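Local structure of 2S Albumin protein (Dolichos, 6IX1) at residues D116-K128 / I171-L185. The protein is a seed 2S albumin with the hemopexin fold, a four-bladed beta-propeller, probably serving in nitrogen storage and perhaps in binding small ligands. Numbering follows the deposited sequence.
Sequences DGIDSAFRSTKGK and IDASFASHKEPEAYL. With SO4 (sulfate ion), chain D.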
# COMPACT_ATOMS: atom_id res chain seq x y z
N ASP A 116 4.51 -4.03 15.66
CA ASP A 116 5.53 -2.95 15.68
C ASP A 116 5.64 -2.24 14.33
O ASP A 116 6.42 -1.31 14.23
CB ASP A 116 6.91 -3.51 16.07
CG ASP A 116 6.99 -4.13 17.44
OD1 ASP A 116 6.40 -3.53 18.30
OD2 ASP A 116 7.67 -5.16 17.58
N GLY A 117 4.90 -2.70 13.34
CA GLY A 117 4.96 -2.11 11.99
C GLY A 117 4.46 -3.10 10.99
O GLY A 117 4.61 -4.28 11.15
N ILE A 118 3.98 -2.55 9.89
CA ILE A 118 3.58 -3.33 8.71
C ILE A 118 4.42 -2.86 7.54
O ILE A 118 4.53 -1.62 7.36
CB ILE A 118 2.04 -3.25 8.51
CG1 ILE A 118 1.29 -3.56 9.82
CG2 ILE A 118 1.63 -4.16 7.36
CD1 ILE A 118 -0.15 -3.61 9.71
N ASP A 119 4.92 -3.78 6.71
CA ASP A 119 5.71 -3.31 5.56
C ASP A 119 4.81 -2.84 4.44
O ASP A 119 5.17 -1.82 3.81
CB ASP A 119 6.57 -4.45 5.02
CG ASP A 119 7.74 -4.90 5.90
OD1 ASP A 119 8.10 -4.12 6.84
OD2 ASP A 119 8.23 -6.01 5.72
N SER A 120 3.76 -3.56 4.15
CA SER A 120 2.98 -3.25 2.96
C SER A 120 1.60 -3.85 3.10
O SER A 120 1.43 -4.75 3.95
CB SER A 120 3.63 -3.79 1.69
OG SER A 120 3.18 -3.16 0.54
N ALA A 121 0.67 -3.41 2.27
CA ALA A 121 -0.68 -3.91 2.32
C ALA A 121 -1.40 -3.63 1.03
O ALA A 121 -1.04 -2.62 0.38
CB ALA A 121 -1.42 -3.26 3.42
N PHE A 122 -2.43 -4.37 0.69
CA PHE A 122 -3.25 -3.97 -0.46
C PHE A 122 -4.62 -4.55 -0.30
O PHE A 122 -4.76 -5.57 0.40
CB PHE A 122 -2.66 -4.33 -1.82
CG PHE A 122 -2.55 -5.77 -2.21
CD1 PHE A 122 -3.58 -6.44 -2.78
CD2 PHE A 122 -1.38 -6.49 -1.99
CE1 PHE A 122 -3.43 -7.74 -3.19
CE2 PHE A 122 -1.18 -7.77 -2.43
CZ PHE A 122 -2.26 -8.40 -2.97
N ARG A 123 -5.60 -3.92 -0.89
CA ARG A 123 -7.00 -4.32 -0.79
C ARG A 123 -7.32 -5.52 -1.66
O ARG A 123 -7.02 -5.55 -2.85
CB ARG A 123 -7.81 -3.10 -1.21
CG ARG A 123 -9.34 -3.24 -1.12
CD ARG A 123 -9.85 -3.37 0.27
NE ARG A 123 -11.26 -3.19 0.35
CZ ARG A 123 -12.21 -4.13 0.21
NH1 ARG A 123 -11.86 -5.41 0.12
NH2 ARG A 123 -13.49 -3.87 0.30
N SER A 124 -7.92 -6.52 -1.03
CA SER A 124 -8.29 -7.74 -1.74
C SER A 124 -9.59 -7.52 -2.50
O SER A 124 -10.43 -6.65 -2.19
CB SER A 124 -8.43 -8.89 -0.75
OG SER A 124 -8.75 -10.12 -1.39
N THR A 125 -9.90 -8.36 -3.45
CA THR A 125 -11.23 -8.48 -3.99
C THR A 125 -12.13 -9.33 -3.07
O THR A 125 -13.31 -9.31 -3.34
CB THR A 125 -11.18 -9.17 -5.35
OG1 THR A 125 -10.50 -10.41 -5.19
CG2 THR A 125 -10.48 -8.34 -6.43
N LYS A 126 -11.58 -10.08 -2.12
CA LYS A 126 -12.41 -10.98 -1.25
C LYS A 126 -13.00 -10.13 -0.09
O LYS A 126 -12.27 -9.76 0.85
CB LYS A 126 -11.59 -12.16 -0.73
CG LYS A 126 -12.39 -13.24 0.00
CD LYS A 126 -11.74 -14.58 0.16
CE LYS A 126 -10.46 -14.57 1.03
NZ LYS A 126 -9.83 -15.92 1.27
N GLY A 127 -14.31 -9.93 -0.09
CA GLY A 127 -15.03 -9.25 0.96
C GLY A 127 -14.39 -7.92 1.28
O GLY A 127 -14.11 -7.08 0.37
N LYS A 128 -14.15 -7.65 2.58
CA LYS A 128 -13.47 -6.47 3.14
C LYS A 128 -12.02 -6.82 3.53
O LYS A 128 -11.48 -6.16 4.38
CB LYS A 128 -14.27 -5.82 4.24
CG LYS A 128 -15.64 -5.44 3.71
CD LYS A 128 -16.25 -4.16 4.07
CE LYS A 128 -17.41 -3.83 3.14
NZ LYS A 128 -18.35 -4.97 2.95
N ILE A 171 7.87 -7.33 0.86
CA ILE A 171 7.29 -6.31 -0.06
C ILE A 171 7.43 -4.96 0.65
O ILE A 171 7.10 -4.86 1.82
CB ILE A 171 5.82 -6.69 -0.40
CG1 ILE A 171 5.78 -8.09 -1.03
CG2 ILE A 171 5.18 -5.64 -1.25
CD1 ILE A 171 4.43 -8.65 -1.28
N ASP A 172 7.92 -3.92 -0.06
CA ASP A 172 8.05 -2.55 0.49
C ASP A 172 6.76 -1.74 0.32
O ASP A 172 6.53 -0.84 1.12
CB ASP A 172 9.21 -1.81 -0.15
CG ASP A 172 10.56 -2.33 0.30
OD1 ASP A 172 10.66 -2.91 1.39
OD2 ASP A 172 11.49 -2.20 -0.50
N ALA A 173 6.00 -1.96 -0.76
CA ALA A 173 4.78 -1.17 -0.97
C ALA A 173 3.90 -1.94 -1.95
O ALA A 173 4.43 -2.79 -2.71
CB ALA A 173 5.09 0.23 -1.53
N SER A 174 2.62 -1.65 -1.98
CA SER A 174 1.72 -2.36 -2.90
C SER A 174 0.42 -1.57 -2.97
O SER A 174 0.08 -0.92 -2.02
CB SER A 174 1.45 -3.81 -2.39
OG SER A 174 1.03 -3.83 -1.01
N PHE A 175 -0.27 -1.79 -4.05
CA PHE A 175 -1.67 -1.35 -4.09
C PHE A 175 -2.48 -2.22 -5.05
O PHE A 175 -1.96 -2.77 -6.03
CB PHE A 175 -1.77 0.15 -4.48
CG PHE A 175 -1.48 0.48 -5.91
CD1 PHE A 175 -0.18 0.59 -6.34
CD2 PHE A 175 -2.51 0.74 -6.79
CE1 PHE A 175 0.09 0.94 -7.67
CE2 PHE A 175 -2.23 1.05 -8.12
CZ PHE A 175 -0.96 1.12 -8.57
N ALA A 176 -3.76 -2.30 -4.78
CA ALA A 176 -4.65 -2.99 -5.68
C ALA A 176 -4.97 -2.09 -6.88
O ALA A 176 -5.20 -0.89 -6.71
CB ALA A 176 -5.96 -3.22 -4.96
N SER A 177 -4.99 -2.68 -8.05
CA SER A 177 -5.36 -1.90 -9.26
C SER A 177 -6.85 -1.65 -9.35
O SER A 177 -7.63 -2.41 -8.77
CB SER A 177 -4.91 -2.68 -10.48
OG SER A 177 -5.15 -1.96 -11.63
N HIS A 178 -7.21 -0.62 -10.08
CA HIS A 178 -8.61 -0.49 -10.50
C HIS A 178 -9.04 -1.58 -11.46
O HIS A 178 -10.22 -1.80 -11.62
CB HIS A 178 -8.80 0.91 -11.15
CG HIS A 178 -8.78 2.00 -10.11
ND1 HIS A 178 -7.63 2.61 -9.69
CD2 HIS A 178 -9.79 2.57 -9.41
CE1 HIS A 178 -7.94 3.54 -8.80
NE2 HIS A 178 -9.23 3.52 -8.60
N LYS A 179 -8.04 -2.17 -12.11
CA LYS A 179 -8.33 -3.30 -12.99
C LYS A 179 -8.27 -4.57 -12.17
O LYS A 179 -7.20 -5.06 -11.82
CB LYS A 179 -7.35 -3.35 -14.14
CG LYS A 179 -7.58 -4.45 -15.16
CD LYS A 179 -6.53 -4.48 -16.26
CE LYS A 179 -6.62 -5.70 -17.14
NZ LYS A 179 -7.94 -5.74 -17.79
N GLU A 180 -9.42 -5.04 -11.71
CA GLU A 180 -9.47 -6.21 -10.82
C GLU A 180 -9.15 -7.43 -11.64
O GLU A 180 -9.48 -7.45 -12.82
CB GLU A 180 -10.84 -6.34 -10.19
CG GLU A 180 -11.14 -5.23 -9.20
CD GLU A 180 -12.43 -5.54 -8.45
OE1 GLU A 180 -13.37 -6.00 -9.09
OE2 GLU A 180 -12.51 -5.26 -7.30
N PRO A 181 -8.53 -8.51 -11.07
CA PRO A 181 -7.99 -8.57 -9.71
C PRO A 181 -6.47 -8.42 -9.74
O PRO A 181 -5.68 -9.28 -9.33
CB PRO A 181 -8.32 -10.00 -9.36
CG PRO A 181 -8.09 -10.76 -10.64
CD PRO A 181 -8.39 -9.79 -11.76
N GLU A 182 -6.02 -7.31 -10.29
CA GLU A 182 -4.58 -7.03 -10.40
C GLU A 182 -4.10 -6.24 -9.16
O GLU A 182 -4.85 -5.51 -8.52
CB GLU A 182 -4.21 -6.34 -11.69
CG GLU A 182 -4.60 -7.15 -12.88
CD GLU A 182 -4.20 -6.64 -14.25
OE1 GLU A 182 -3.65 -5.54 -14.37
OE2 GLU A 182 -4.52 -7.39 -15.22
N ALA A 183 -2.82 -6.36 -8.92
CA ALA A 183 -2.14 -5.62 -7.86
C ALA A 183 -0.72 -5.34 -8.26
O ALA A 183 -0.16 -6.12 -9.04
CB ALA A 183 -2.18 -6.37 -6.57
N TYR A 184 -0.14 -4.29 -7.71
CA TYR A 184 1.26 -3.91 -7.96
C TYR A 184 2.03 -4.12 -6.66
O TYR A 184 1.60 -3.64 -5.62
CB TYR A 184 1.35 -2.46 -8.38
CG TYR A 184 0.79 -2.19 -9.72
CD1 TYR A 184 -0.54 -1.90 -9.88
CD2 TYR A 184 1.58 -2.28 -10.85
CE1 TYR A 184 -1.07 -1.73 -11.16
CE2 TYR A 184 1.06 -2.11 -12.12
CZ TYR A 184 -0.27 -1.76 -12.28
OH TYR A 184 -0.83 -1.60 -13.52
N LEU A 185 3.16 -4.82 -6.77
CA LEU A 185 4.03 -5.08 -5.59
C LEU A 185 5.37 -4.39 -5.92
O LEU A 185 5.90 -4.51 -7.02
CB LEU A 185 4.29 -6.59 -5.41
CG LEU A 185 3.05 -7.48 -5.43
CD1 LEU A 185 3.52 -8.91 -5.20
CD2 LEU A 185 2.07 -7.09 -4.31
S SO4 D . 2.28 -1.97 -15.71
O1 SO4 D . 2.56 -1.74 -17.08
O2 SO4 D . 0.87 -1.98 -15.58
O3 SO4 D . 2.79 -0.96 -14.93
O4 SO4 D . 2.83 -3.21 -15.23
O HOH W 1 7.02 -7.64 3.61
O HOH W 2 6.76 -0.01 3.51
O HOH W 3 -4.67 -1.26 -2.09
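Strands 120-123 and 173-176 run side by side within 3° of parallel, their axes 5.1 Å apart, with Ser120 in register with Ala173 and Phe122 with Phe175. No ladder of backbone bonds joins them; one serine hydroxyl and bridging waters link them. Ser174 OG, swung between its own backbone N and carbonyl carbon (chi1 51°), donates to Ala121 O at 2.8 Å, approaching from above the carbonyl plane; Ser120 OG lies near Ser174 OG but is less surely placed. Water 3 accepts from both Arg123 N and Ala176 N. The Phe122 ring reaches across to strand 182-185: Ala183 CB sits over one face, 4.0 Å from the centroid and 17° off the normal, Ser174 OG meets the edge, and Leu185 CD2 comes obliquely to CE2 at 3.8 Å. Replacing Phe122 by alanine is likely to leave Ala183 CB and Leu185 CD2 without the ring they pack on and to open a gap between the blades. Beyond the C-terminal ends of the two strands, Thr125 CG2 packs on Pro181 CB at 4.0 Å. Each strand is the innermost of its antiparallel sheet, pairing with 129-134 and 182-187 respectively, as around a propeller axis; strand 64-67 covers Ala121, strand 6-9 Phe175, and Tyr131 and Phe196 also meet the Phe122 ring.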